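Local coordinates for Rho guanyl nucleotide exchange factor (Rom2), putative (Aspergillus fumigatus Af293, PDB 5O51), which is probably a guanine-nucleotide exchange factor for Rho-type GTPases, seen here through its CNH domain, a seven-bladed beta-propeller of the WD-40 kind, at residues F115-L126 against E179-R187; L190-F198 against E226-E234. All blocks are in the same frame, centred on the assembly; numbering follows the deposited sequence.

Overall arrangement
The two contacts are successive blade-to-blade interfaces of the CNH propeller, following one another along the chain. In contact 1 the innermost strand 115-120 of one four-stranded sheet runs beside the innermost strand 180-186 of the next; in contact 2 the sheet holding 180-186 meets the following one, with 190-198 packed against 226-234. Their centres lie about 14 Å apart, and they are about 11 and 14 Å from the centre of the chain. They join directly at a classic beta bulge where Ser181 and Ser182 both face Gly193, with Ser181 N 2.6 Å from Gly193 O and Ser182 O 2.8 Å from Gly193 N.

Contact 1. Residues F115-L126 against E179-R187; sequences FFKAGIGLGRHL and ESSSIHFLR
Neighbouring blades of the beta-propeller meet here through their innermost strands, 115-120 and 180-186, which run nearly parallel (12°) with axes 7.5 Å apart. Side chains, not backbone pairing, fill the gap. With CG between the backbone N and the carbonyl carbon (chi1 61°), the Phe115 ring reaches across to the backbone of the three serines: CE1 lies 3.4 Å from Ser180 O, which sits at the ring edge, while Ser181 O lies over one face. Next along, Lys117 CB presses on Ile183 CG2 at 3.3 Å, tighter than usual for two carbons, and Lys117 CG runs on to Phe185 CE2 at 3.7 Å, the two side chains sliding past each other in opposite directions. The Phe185 ring lies against Gly119, its CE2 3.1 Å from Gly119 N, an approach that the lack of a beta carbon there permits. Gly119 O stands over one face of this ring and Lys117 O at its edge, in plane; Leu126 CB approaches CE1 obliquely at 4.2 Å. Beyond the contact, Phe115 and Phe185 also touch strand 125-132, through Val130 and Cys128, and Phe116 turns to the preceding blade, packing on strands 65-71 and 76-81.

Contact 2. Residues L190-F198 against E226-E234; sequences LCVGCARGF and ENVKPIHIE
Pro230, Phe198 and Ala195 have the most surface buried where the propeller blade holding strands 189-194 and 197-202 meets the one that begins with strand 230-236. Pro230 CB sits over the centre of the Phe198 ring, 3.4 Å from the centroid and 12° off the normal, a close CH-pi contact. Ile233 covers the opposite face: its CG1 makes a second CH-pi contact at 4.0 Å, more tilted at 28°, and CD1 lies toward the rim. The ring is thus sandwiched between two side chains of one strand, with His232 N at its edge. With CG anti to the carbonyl carbon (chi1 -76°), Phe198 swings its ring toward strand 230-234. Ile233 CD1 also reaches Cys191 SG at 3.6 Å. The CG-CD end of the proline ring rests on backbone, Pro230 CD 3.4 Å from Cys194 O and Pro230 CG close to Gly197 C.

Ala195 lies in the type I turn from Cys194 to Gly197 and acts mainly through its backbone, with CB against the Asn227 amide. Its O accepts two weak hydrogen bonds, from Val228 N (3.3 Å) and from Asn227 ND2 (3.4 Å), while its CA points a C-H at Val228 O. Close by, Glu226 OE2 stands 3.0 Å from Arg196 O, a meeting of two acceptors. The contact therefore divides in two: aliphatic C-H groups of Pro230 and Ile233 on the two faces of Phe198, and, at the turn, a single carbonyl that gathers weak bonds. Cohesion probably comes mainly from the apolar part; the Arg196 carbonyl may disfavour a negative charge on Glu226, an effect that solvent and the Arg196 side chain probably offset.

Contact 1. Residues F115-L126 against E179-R187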
ATOM      1  N   PHE A 115      -5.620   9.289   0.475  1.00 52.92           N
ATOM      2  CA  PHE A 115      -4.675   8.276  -0.052  1.00 48.46           C
ATOM      3  C   PHE A 115      -4.643   8.290  -1.573  1.00 53.29           C
ATOM      4  O   PHE A 115      -5.395   9.053  -2.216  1.00 52.27           O
ATOM      5  CB  PHE A 115      -4.853   6.842   0.527  1.00 56.45           C
ATOM      6  CG  PHE A 115      -6.192   6.186   0.273  1.00 59.64           C
ATOM      7  CD1 PHE A 115      -7.256   6.387   1.149  1.00 63.41           C
ATOM      8  CD2 PHE A 115      -6.359   5.271  -0.751  1.00 58.40           C
ATOM      9  CE1 PHE A 115      -8.477   5.753   0.957  1.00 62.01           C
ATOM     10  CE2 PHE A 115      -7.574   4.623  -0.950  1.00 57.30           C
ATOM     11  CZ  PHE A 115      -8.637   4.862  -0.097  1.00 63.82           C
ATOM     12  N   PHE A 116      -3.679   7.558  -2.140  1.00 42.72           N
ATOM     13  CA  PHE A 116      -3.584   7.382  -3.567  1.00 43.94           C
ATOM     14  C   PHE A 116      -3.109   5.997  -4.004  1.00 46.49           C
ATOM     15  O   PHE A 116      -2.561   5.248  -3.218  1.00 41.63           O
ATOM     16  CB  PHE A 116      -2.730   8.474  -4.153  1.00 43.95           C
ATOM     17  CG  PHE A 116      -1.227   8.263  -4.038  1.00 41.71           C
ATOM     18  CD1 PHE A 116      -0.523   7.584  -5.026  1.00 39.98           C
ATOM     19  CD2 PHE A 116      -0.505   8.838  -2.983  1.00 42.46           C
ATOM     20  CE1 PHE A 116       0.859   7.449  -4.961  1.00 40.09           C
ATOM     21  CE2 PHE A 116       0.878   8.711  -2.920  1.00 40.10           C
ATOM     22  CZ  PHE A 116       1.564   8.023  -3.934  1.00 38.65           C
ATOM     23  N   LYS A 117      -3.266   5.706  -5.291  1.00 49.70           N
ATOM     24  CA  LYS A 117      -2.770   4.482  -5.894  1.00 44.85           C
ATOM     25  C   LYS A 117      -2.372   4.685  -7.378  1.00 52.71           C
ATOM     26  O   LYS A 117      -3.127   5.232  -8.187  1.00 54.23           O
ATOM     27  CB  LYS A 117      -3.842   3.427  -5.762  1.00 54.14           C
ATOM     28  CG  LYS A 117      -3.432   2.064  -6.261  1.00 59.32           C
ATOM     29  CD  LYS A 117      -2.612   1.354  -5.226  1.00 67.78           C
ATOM     30  CE  LYS A 117      -1.926   0.120  -5.800  1.00 73.66           C
ATOM     31  NZ  LYS A 117      -2.870  -0.752  -6.545  1.00 82.11           N
ATOM     32  N   ALA A 118      -1.169   4.256  -7.713  1.00 50.09           N
ATOM     33  CA  ALA A 118      -0.651   4.323  -9.082  1.00 61.79           C
ATOM     34  C   ALA A 118      -0.525   2.925  -9.593  1.00 72.20           C
ATOM     35  O   ALA A 118       0.251   2.136  -9.025  1.00 73.81           O
ATOM     36  CB  ALA A 118       0.724   4.957  -9.108  1.00 58.98           C
ATOM     37  N   GLY A 119      -1.252   2.623 -10.666  1.00 81.35           N
ATOM     38  CA  GLY A 119      -1.110   1.342 -11.345  1.00 88.13           C
ATOM     39  C   GLY A 119      -1.371   1.410 -12.823  1.00 96.59           C
ATOM     40  O   GLY A 119      -1.891   2.407 -13.338  1.00107.93           O
ATOM     41  N   ILE A 120      -1.029   0.318 -13.500  1.00106.01           N
ATOM     42  CA  ILE A 120      -1.414   0.140 -14.898  1.00101.65           C
ATOM     43  C   ILE A 120      -2.923  -0.157 -14.922  1.00 90.42           C
ATOM     44  O   ILE A 120      -3.424  -1.008 -14.186  1.00 89.36           O
ATOM     45  CB  ILE A 120      -0.604  -0.956 -15.651  1.00105.04           C
ATOM     46  CG1 ILE A 120       0.917  -0.885 -15.353  1.00 94.31           C
ATOM     47  CG2 ILE A 120      -0.861  -0.839 -17.156  1.00111.66           C
ATOM     48  CD1 ILE A 120       1.425  -1.959 -14.411  1.00 94.48           C
ATOM     49  N   GLY A 121      -3.638   0.570 -15.754  1.00 77.81           N
ATOM     50  CA  GLY A 121      -5.082   0.489 -15.795  1.00 74.83           C
ATOM     51  C   GLY A 121      -5.363   1.275 -17.036  1.00 89.00           C
ATOM     52  O   GLY A 121      -4.997   2.454 -17.138  1.00 96.36           O
ATOM     53  N   LEU A 122      -5.969   0.605 -18.001  1.00 97.65           N
ATOM     54  CA  LEU A 122      -5.896   1.041 -19.383  1.00 93.86           C
ATOM     55  C   LEU A 122      -7.146   1.842 -19.770  1.00 94.82           C
ATOM     56  O   LEU A 122      -8.184   1.724 -19.085  1.00 79.57           O
ATOM     57  CB  LEU A 122      -5.709  -0.182 -20.272  1.00 92.91           C
ATOM     58  CG  LEU A 122      -4.429  -1.019 -20.080  1.00 85.99           C
ATOM     59  CD1 LEU A 122      -3.206  -0.139 -20.247  1.00 83.25           C
ATOM     60  CD2 LEU A 122      -4.376  -1.823 -18.779  1.00 90.59           C
ATOM     61  N   GLY A 123      -7.063   2.686 -20.810  1.00100.57           N
ATOM     62  CA  GLY A 123      -5.827   3.011 -21.563  1.00103.72           C
ATOM     63  C   GLY A 123      -4.873   3.949 -20.830  1.00109.24           C
ATOM     64  O   GLY A 123      -5.161   4.419 -19.723  1.00 97.94           O
ATOM     65  N   ARG A 124      -3.726   4.218 -21.448  1.00122.82           N
ATOM     66  CA  ARG A 124      -2.562   4.815 -20.747  1.00134.15           C
ATOM     67  C   ARG A 124      -2.265   4.051 -19.441  1.00126.28           C
ATOM     68  O   ARG A 124      -2.673   2.890 -19.293  1.00137.13           O
ATOM     69  CB  ARG A 124      -2.738   6.330 -20.503  1.00136.36           C
ATOM     70  CG  ARG A 124      -2.600   7.179 -21.764  1.00134.75           C
ATOM     71  CD  ARG A 124      -3.887   7.178 -22.563  1.00137.83           C
ATOM     72  NE  ARG A 124      -4.998   7.635 -21.719  1.00141.45           N
ATOM     73  CZ  ARG A 124      -6.229   7.119 -21.671  1.00137.39           C
ATOM     74  NH1 ARG A 124      -6.590   6.074 -22.417  1.00137.89           N
ATOM     75  NH2 ARG A 124      -7.123   7.664 -20.848  1.00133.81           N
ATOM     76  N   HIS A 125      -1.508   4.647 -18.524  1.00115.35           N
ATOM     77  CA  HIS A 125      -1.506   4.147 -17.157  1.00103.02           C
ATOM     78  C   HIS A 125      -1.465   5.274 -16.140  1.00 81.23           C
ATOM     79  O   HIS A 125      -1.094   6.357 -16.479  1.00 69.97           O
ATOM     80  CB  HIS A 125      -0.462   3.054 -16.954  1.00 93.45           C
ATOM     81  CG  HIS A 125       0.961   3.476 -17.136  1.00 95.08           C
ATOM     82  ND1 HIS A 125       1.578   4.386 -16.308  1.00 87.21           N
ATOM     83  CD2 HIS A 125       1.926   3.004 -17.966  1.00 89.05           C
ATOM     84  CE1 HIS A 125       2.854   4.475 -16.639  1.00 95.73           C
ATOM     85  NE2 HIS A 125       3.091   3.645 -17.641  1.00 89.00           N
ATOM     86  N   LEU A 126      -1.871   4.983 -14.899  1.00 81.73           N
ATOM     87  CA  LEU A 126      -2.679   5.927 -14.107  1.00 74.17           C
ATOM     88  C   LEU A 126      -2.277   6.166 -12.659  1.00 67.06           C
ATOM     89  O   LEU A 126      -1.503   5.409 -12.102  1.00 58.96           O
ATOM     90  CB  LEU A 126      -4.127   5.444 -14.136  1.00 74.67           C
ATOM     91  CG  LEU A 126      -4.791   5.377 -15.508  1.00 75.67           C
ATOM     92  CD1 LEU A 126      -6.147   4.727 -15.322  1.00 85.94           C
ATOM     93  CD2 LEU A 126      -4.943   6.746 -16.157  1.00 74.95           C
ATOM     94  N   GLU A 179     -17.433   5.524   3.235  1.00 80.52           N
ATOM     95  CA  GLU A 179     -16.025   5.588   3.660  1.00 85.61           C
ATOM     96  C   GLU A 179     -15.178   4.483   2.964  1.00 79.08           C
ATOM     97  O   GLU A 179     -15.549   3.298   3.030  1.00 62.37           O
ATOM     98  CB  GLU A 179     -15.930   5.437   5.187  1.00 86.52           C
ATOM     99  CG  GLU A 179     -14.550   5.760   5.782  1.00 91.89           C
ATOM    100  CD  GLU A 179     -14.484   5.613   7.299  1.00 87.33           C
ATOM    101  OE1 GLU A 179     -15.102   4.675   7.853  1.00 87.75           O
ATOM    102  OE2 GLU A 179     -13.800   6.441   7.942  1.00 94.18           O
ATOM    103  N   SER A 180     -14.065   4.883   2.319  1.00 74.26           N
ATOM    104  CA  SER A 180     -13.178   3.953   1.571  1.00 68.45           C
ATOM    105  C   SER A 180     -11.856   3.656   2.278  1.00 65.85           C
ATOM    106  O   SER A 180     -11.149   4.584   2.640  1.00 61.76           O
ATOM    107  CB  SER A 180     -12.858   4.503   0.200  1.00 68.50           C
ATOM    108  OG  SER A 180     -14.011   4.535  -0.590  1.00 71.16           O
ATOM    109  N   SER A 181     -11.563   2.357   2.458  1.00 66.56           N
ATOM    110  CA  SER A 181     -10.279   1.819   2.979  1.00 68.36           C
ATOM    111  C   SER A 181      -9.174   1.719   1.915  1.00 69.44           C
ATOM    112  O   SER A 181      -8.038   2.013   2.209  1.00 70.69           O
ATOM    113  CB  SER A 181     -10.449   0.401   3.536  1.00 65.69           C
ATOM    114  OG  SER A 181     -11.405   0.315   4.575  1.00 62.67           O
ATOM    115  N   SER A 182      -9.495   1.304   0.690  1.00 63.79           N
ATOM    116  CA  SER A 182      -8.461   0.967  -0.284  1.00 52.17           C
ATOM    117  C   SER A 182      -8.902   1.040  -1.750  1.00 52.51           C
ATOM    118  O   SER A 182     -10.072   1.083  -2.054  1.00 51.74           O
ATOM    119  CB  SER A 182      -8.013  -0.446   0.003  1.00 48.15           C
ATOM    120  OG  SER A 182      -9.062  -1.375  -0.181  1.00 47.49           O
ATOM    121  N   ILE A 183      -7.948   0.969  -2.656  1.00 49.31           N
ATOM    122  CA  ILE A 183      -8.257   0.935  -4.080  1.00 55.26           C
ATOM    123  C   ILE A 183      -7.322   0.051  -4.929  1.00 46.54           C
ATOM    124  O   ILE A 183      -6.136   0.036  -4.755  1.00 51.72           O
ATOM    125  CB  ILE A 183      -8.360   2.394  -4.625  1.00 59.17           C
ATOM    126  CG1 ILE A 183      -9.209   2.447  -5.877  1.00 66.66           C
ATOM    127  CG2 ILE A 183      -6.978   3.002  -4.872  1.00 63.93           C
ATOM    128  CD1 ILE A 183      -9.669   3.850  -6.203  1.00 73.42           C
ATOM    129  N   HIS A 184      -7.883  -0.672  -5.879  1.00 49.36           N
ATOM    130  CA  HIS A 184      -7.163  -1.679  -6.675  1.00 54.32           C
ATOM    131  C   HIS A 184      -7.535  -1.556  -8.148  1.00 53.89           C
ATOM    132  O   HIS A 184      -8.692  -1.280  -8.492  1.00 59.78           O
ATOM    133  CB  HIS A 184      -7.485  -3.109  -6.153  1.00 56.66           C
ATOM    134  CG  HIS A 184      -7.206  -3.267  -4.688  1.00 50.04           C
ATOM    135  ND1 HIS A 184      -5.974  -3.652  -4.210  1.00 53.27           N
ATOM    136  CD2 HIS A 184      -7.953  -2.958  -3.604  1.00 56.50           C
ATOM    137  CE1 HIS A 184      -5.989  -3.611  -2.896  1.00 54.58           C
ATOM    138  NE2 HIS A 184      -7.176  -3.185  -2.501  1.00 57.44           N
ATOM    139  N   PHE A 185      -6.539  -1.691  -9.006  1.00 58.04           N
ATOM    140  CA  PHE A 185      -6.757  -1.730 -10.456  1.00 61.90           C
ATOM    141  C   PHE A 185      -7.034  -3.154 -10.849  1.00 61.69           C
ATOM    142  O   PHE A 185      -6.185  -4.008 -10.594  1.00 57.08           O
ATOM    143  CB  PHE A 185      -5.512  -1.246 -11.161  1.00 63.64           C
ATOM    144  CG  PHE A 185      -5.300   0.230 -11.017  1.00 70.46           C
ATOM    145  CD1 PHE A 185      -6.030   1.134 -11.808  1.00 66.34           C
ATOM    146  CD2 PHE A 185      -4.408   0.724 -10.070  1.00 66.65           C
ATOM    147  CE1 PHE A 185      -5.819   2.502 -11.682  1.00 72.32           C
ATOM    148  CE2 PHE A 185      -4.204   2.079  -9.930  1.00 62.82           C
ATOM    149  CZ  PHE A 185      -4.901   2.973 -10.734  1.00 71.72           C
ATOM    150  N   LEU A 186      -8.231  -3.398 -11.399  1.00 62.61           N
ATOM    151  CA  LEU A 186      -8.596  -4.694 -11.995  1.00 69.86           C
ATOM    152  C   LEU A 186      -8.942  -4.505 -13.461  1.00 76.79           C
ATOM    153  O   LEU A 186     -10.106  -4.226 -13.772  1.00 70.73           O
ATOM    154  CB  LEU A 186      -9.831  -5.255 -11.337  1.00 65.03           C
ATOM    155  CG  LEU A 186      -9.732  -5.809  -9.941  1.00 73.89           C
ATOM    156  CD1 LEU A 186     -11.165  -6.119  -9.486  1.00 70.80           C
ATOM    157  CD2 LEU A 186      -8.795  -7.030  -9.930  1.00 68.28           C
ATOM    158  N   ARG A 187      -7.933  -4.633 -14.331  1.00 74.56           N
ATOM    159  CA  ARG A 187      -8.076  -4.540 -15.804  1.00 86.66           C
ATOM    160  C   ARG A 187      -9.387  -3.934 -16.328  1.00 90.70           C
ATOM    161  O   ARG A 187     -10.375  -4.652 -16.522  1.00 95.95           O
ATOM    162  CB  ARG A 187      -7.895  -5.923 -16.426  1.00 88.77           C
ATOM    163  CG  ARG A 187      -8.751  -7.020 -15.806  1.00 91.78           C
ATOM    164  CD  ARG A 187      -8.576  -8.333 -16.551  1.00 88.95           C
ATOM    165  NE  ARG A 187      -9.618  -8.558 -17.542  1.00 81.87           N
ATOM    166  CZ  ARG A 187      -9.978  -9.749 -18.034  1.00 77.00           C
ATOM    167  NH1 ARG A 187      -9.371 -10.884 -17.668  1.00 77.43           N
ATOM    168  NH2 ARG A 187     -10.965  -9.804 -18.918  1.00 70.36           N
TER

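Contact 2. Residues L190-F198 against E226-E234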
ATOM      1  N   LEU A 190     -11.767  -0.021 -11.643  1.00 67.70           N
ATOM      2  CA  LEU A 190     -11.310   0.197 -10.266  1.00 68.82           C
ATOM      3  C   LEU A 190     -12.196  -0.534  -9.246  1.00 67.76           C
ATOM      4  O   LEU A 190     -13.420  -0.371  -9.273  1.00 54.03           O
ATOM      5  CB  LEU A 190     -11.350   1.659  -9.898  1.00 61.15           C
ATOM      6  CG  LEU A 190     -10.572   2.658 -10.734  1.00 67.25           C
ATOM      7  CD1 LEU A 190     -10.873   4.025 -10.138  1.00 73.66           C
ATOM      8  CD2 LEU A 190      -9.086   2.399 -10.780  1.00 67.12           C
ATOM      9  N   CYS A 191     -11.558  -1.306  -8.351  1.00 54.97           N
ATOM     10  CA  CYS A 191     -12.231  -1.965  -7.228  1.00 54.04           C
ATOM     11  C   CYS A 191     -11.892  -1.202  -5.933  1.00 59.51           C
ATOM     12  O   CYS A 191     -10.705  -1.120  -5.513  1.00 56.37           O
ATOM     13  CB  CYS A 191     -11.798  -3.423  -7.125  1.00 56.97           C
ATOM     14  SG  CYS A 191     -12.805  -4.405  -6.004  1.00 69.71           S
ATOM     15  N   VAL A 192     -12.929  -0.639  -5.327  1.00 54.72           N
ATOM     16  CA  VAL A 192     -12.794   0.199  -4.160  1.00 64.50           C
ATOM     17  C   VAL A 192     -13.220  -0.598  -2.944  1.00 63.10           C
ATOM     18  O   VAL A 192     -14.299  -1.203  -2.938  1.00 52.18           O
ATOM     19  CB  VAL A 192     -13.660   1.485  -4.245  1.00 66.81           C
ATOM     20  CG1 VAL A 192     -13.667   2.243  -2.898  1.00 70.58           C
ATOM     21  CG2 VAL A 192     -13.164   2.394  -5.366  1.00 61.24           C
ATOM     22  N   GLY A 193     -12.369  -0.538  -1.908  1.00 57.93           N
ATOM     23  CA  GLY A 193     -12.623  -1.173  -0.613  1.00 54.03           C
ATOM     24  C   GLY A 193     -13.285  -0.114   0.243  1.00 53.25           C
ATOM     25  O   GLY A 193     -12.655   0.865   0.586  1.00 54.31           O
ATOM     26  N   CYS A 194     -14.581  -0.264   0.496  1.00 54.97           N
ATOM     27  CA  CYS A 194     -15.373   0.760   1.171  1.00 55.52           C
ATOM     28  C   CYS A 194     -16.134   0.015   2.235  1.00 47.85           C
ATOM     29  O   CYS A 194     -16.144  -1.196   2.221  1.00 50.51           O
ATOM     30  CB  CYS A 194     -16.320   1.454   0.163  1.00 62.11           C
ATOM     31  SG  CYS A 194     -17.795   0.469  -0.212  1.00 73.84           S
ATOM     32  N   ALA A 195     -16.805   0.712   3.133  1.00 57.17           N
ATOM     33  CA  ALA A 195     -17.458   0.047   4.288  1.00 49.31           C
ATOM     34  C   ALA A 195     -18.516  -1.040   3.985  1.00 57.29           C
ATOM     35  O   ALA A 195     -18.850  -1.838   4.847  1.00 62.62           O
ATOM     36  CB  ALA A 195     -18.053   1.126   5.163  1.00 49.23           C
ATOM     37  N   ARG A 196     -19.086  -1.048   2.788  1.00 66.43           N
ATOM     38  CA  ARG A 196     -20.105  -2.050   2.420  1.00 71.56           C
ATOM     39  C   ARG A 196     -19.505  -3.264   1.719  1.00 71.89           C
ATOM     40  O   ARG A 196     -20.185  -4.299   1.539  1.00 62.50           O
ATOM     41  CB  ARG A 196     -21.155  -1.425   1.496  1.00 87.18           C
ATOM     42  CG  ARG A 196     -22.187  -0.540   2.207  1.00 94.11           C
ATOM     43  CD  ARG A 196     -23.318  -0.152   1.259  1.00 98.36           C
ATOM     44  NE  ARG A 196     -22.820   0.108  -0.108  1.00104.85           N
ATOM     45  CZ  ARG A 196     -22.600   1.303  -0.674  1.00102.96           C
ATOM     46  NH1 ARG A 196     -22.839   2.454  -0.040  1.00100.42           N
ATOM     47  NH2 ARG A 196     -22.142   1.347  -1.928  1.00103.52           N
ATOM     48  N   GLY A 197     -18.252  -3.117   1.297  1.00 58.61           N
ATOM     49  CA  GLY A 197     -17.474  -4.178   0.667  1.00 52.92           C
ATOM     50  C   GLY A 197     -16.643  -3.653  -0.491  1.00 52.71           C
ATOM     51  O   GLY A 197     -16.528  -2.434  -0.762  1.00 50.87           O
ATOM     52  N   PHE A 198     -16.076  -4.589  -1.207  1.00 46.37           N
ATOM     53  CA  PHE A 198     -15.462  -4.293  -2.477  1.00 53.20           C
ATOM     54  C   PHE A 198     -16.529  -3.919  -3.552  1.00 61.88           C
ATOM     55  O   PHE A 198     -17.374  -4.744  -3.890  1.00 63.03           O
ATOM     56  CB  PHE A 198     -14.648  -5.518  -2.888  1.00 50.71           C
ATOM     57  CG  PHE A 198     -13.314  -5.686  -2.144  1.00 49.05           C
ATOM     58  CD1 PHE A 198     -12.321  -4.705  -2.209  1.00 48.32           C
ATOM     59  CD2 PHE A 198     -13.028  -6.873  -1.452  1.00 47.71           C
ATOM     60  CE1 PHE A 198     -11.105  -4.906  -1.572  1.00 50.67           C
ATOM     61  CE2 PHE A 198     -11.790  -7.088  -0.831  1.00 47.96           C
ATOM     62  CZ  PHE A 198     -10.836  -6.097  -0.892  1.00 49.00           C
ATOM     63  N   GLU A 226     -21.886  -6.096   8.656  1.00 83.72           N
ATOM     64  CA  GLU A 226     -21.774  -4.652   8.314  1.00 92.04           C
ATOM     65  C   GLU A 226     -21.477  -3.746   9.514  1.00 94.31           C
ATOM     66  O   GLU A 226     -22.362  -3.588  10.352  1.00 95.04           O
ATOM     67  CB  GLU A 226     -23.013  -4.141   7.542  1.00 97.72           C
ATOM     68  CG  GLU A 226     -22.771  -3.811   6.066  1.00 96.85           C
ATOM     69  CD  GLU A 226     -22.015  -4.898   5.307  1.00100.27           C
ATOM     70  OE1 GLU A 226     -22.070  -6.089   5.701  1.00111.73           O
ATOM     71  OE2 GLU A 226     -21.351  -4.560   4.311  1.00 99.75           O
ATOM     72  N   ASN A 227     -20.281  -3.130   9.617  1.00 93.46           N
ATOM     73  CA  ASN A 227     -19.322  -2.848   8.510  1.00 88.83           C
ATOM     74  C   ASN A 227     -18.102  -3.746   8.366  1.00 68.93           C
ATOM     75  O   ASN A 227     -17.809  -4.565   9.222  1.00 72.94           O
ATOM     76  CB  ASN A 227     -18.825  -1.410   8.665  1.00 96.75           C
ATOM     77  CG  ASN A 227     -19.940  -0.412   8.511  1.00104.87           C
ATOM     78  OD1 ASN A 227     -20.165   0.419   9.382  1.00108.07           O
ATOM     79  ND2 ASN A 227     -20.674  -0.515   7.404  1.00114.66           N
ATOM     80  N   VAL A 228     -17.382  -3.543   7.272  1.00 65.52           N
ATOM     81  CA  VAL A 228     -16.158  -4.281   6.986  1.00 58.56           C
ATOM     82  C   VAL A 228     -15.054  -3.358   6.501  1.00 57.40           C
ATOM     83  O   VAL A 228     -15.263  -2.186   6.052  1.00 52.08           O
ATOM     84  CB  VAL A 228     -16.393  -5.421   5.943  1.00 60.84           C
ATOM     85  CG1 VAL A 228     -17.299  -6.498   6.501  1.00 63.73           C
ATOM     86  CG2 VAL A 228     -16.974  -4.898   4.643  1.00 59.51           C
ATOM     87  N   LYS A 229     -13.842  -3.894   6.559  1.00 57.06           N
ATOM     88  CA  LYS A 229     -12.731  -3.155   6.008  1.00 51.86           C
ATOM     89  C   LYS A 229     -12.066  -4.064   5.009  1.00 45.43           C
ATOM     90  O   LYS A 229     -11.329  -4.972   5.415  1.00 44.31           O
ATOM     91  CB  LYS A 229     -11.774  -2.711   7.073  1.00 54.34           C
ATOM     92  CG  LYS A 229     -12.385  -2.022   8.269  1.00 61.74           C
ATOM     93  CD  LYS A 229     -11.268  -1.397   9.107  1.00 66.74           C
ATOM     94  CE  LYS A 229     -11.755  -0.973  10.480  1.00 74.65           C
ATOM     95  NZ  LYS A 229     -12.795   0.087  10.359  1.00 81.82           N
ATOM     96  N   PRO A 230     -12.369  -3.861   3.714  1.00 45.13           N
ATOM     97  CA  PRO A 230     -11.698  -4.575   2.660  1.00 41.52           C
ATOM     98  C   PRO A 230     -10.367  -3.885   2.419  1.00 45.85           C
ATOM     99  O   PRO A 230     -10.326  -2.671   2.179  1.00 48.39           O
ATOM    100  CB  PRO A 230     -12.609  -4.386   1.441  1.00 40.68           C
ATOM    101  CG  PRO A 230     -13.828  -3.681   1.961  1.00 44.92           C
ATOM    102  CD  PRO A 230     -13.369  -2.931   3.142  1.00 44.96           C
ATOM    103  N   ILE A 231      -9.299  -4.665   2.460  1.00 39.21           N
ATOM    104  CA  ILE A 231      -7.945  -4.109   2.471  1.00 39.10           C
ATOM    105  C   ILE A 231      -7.187  -4.467   1.204  1.00 35.76           C
ATOM    106  O   ILE A 231      -6.506  -3.632   0.679  1.00 38.07           O
ATOM    107  CB  ILE A 231      -7.176  -4.637   3.681  1.00 33.09           C
ATOM    108  CG1 ILE A 231      -7.931  -4.371   5.008  1.00 38.26           C
ATOM    109  CG2 ILE A 231      -5.765  -4.137   3.645  1.00 33.54           C
ATOM    110  CD1 ILE A 231      -8.209  -2.930   5.329  1.00 40.92           C
ATOM    111  N   HIS A 232      -7.250  -5.711   0.746  1.00 34.20           N
ATOM    112  CA  HIS A 232      -6.312  -6.130  -0.297  1.00 38.59           C
ATOM    113  C   HIS A 232      -6.877  -7.276  -1.117  1.00 40.41           C
ATOM    114  O   HIS A 232      -7.482  -8.219  -0.550  1.00 38.58           O
ATOM    115  CB  HIS A 232      -4.953  -6.525   0.330  1.00 35.64           C
ATOM    116  CG  HIS A 232      -3.954  -7.067  -0.632  1.00 41.75           C
ATOM    117  ND1 HIS A 232      -3.303  -6.271  -1.554  1.00 50.41           N
ATOM    118  CD2 HIS A 232      -3.493  -8.328  -0.833  1.00 44.95           C
ATOM    119  CE1 HIS A 232      -2.489  -7.015  -2.279  1.00 47.92           C
ATOM    120  NE2 HIS A 232      -2.589  -8.268  -1.867  1.00 49.46           N
ATOM    121  N   ILE A 233      -6.558  -7.232  -2.415  1.00 38.26           N
ATOM    122  CA  ILE A 233      -7.017  -8.206  -3.400  1.00 44.77           C
ATOM    123  C   ILE A 233      -5.834  -8.725  -4.177  1.00 45.60           C
ATOM    124  O   ILE A 233      -5.010  -7.943  -4.639  1.00 47.16           O
ATOM    125  CB  ILE A 233      -7.892  -7.598  -4.499  1.00 48.58           C
ATOM    126  CG1 ILE A 233      -9.063  -6.893  -3.936  1.00 47.83           C
ATOM    127  CG2 ILE A 233      -8.403  -8.700  -5.457  1.00 57.54           C
ATOM    128  CD1 ILE A 233      -9.780  -6.043  -4.971  1.00 59.35           C
ATOM    129  N   GLU A 234      -5.772 -10.029  -4.369  1.00 47.43           N
ATOM    130  CA  GLU A 234      -4.650 -10.643  -5.063  1.00 55.51           C
ATOM    131  C   GLU A 234      -5.145 -11.703  -6.047  1.00 56.23           C
ATOM    132  O   GLU A 234      -5.916 -12.593  -5.682  1.00 52.39           O
ATOM    133  CB  GLU A 234      -3.742 -11.281  -4.025  1.00 60.88           C
ATOM    134  CG  GLU A 234      -2.452 -11.837  -4.596  1.00 68.82           C
ATOM    135  CD  GLU A 234      -1.172 -11.050  -4.290  1.00 65.59           C
ATOM    136  OE1 GLU A 234      -1.154  -9.946  -3.659  1.00 52.43           O
ATOM    137  OE2 GLU A 234      -0.142 -11.602  -4.723  1.00 62.61           O
TER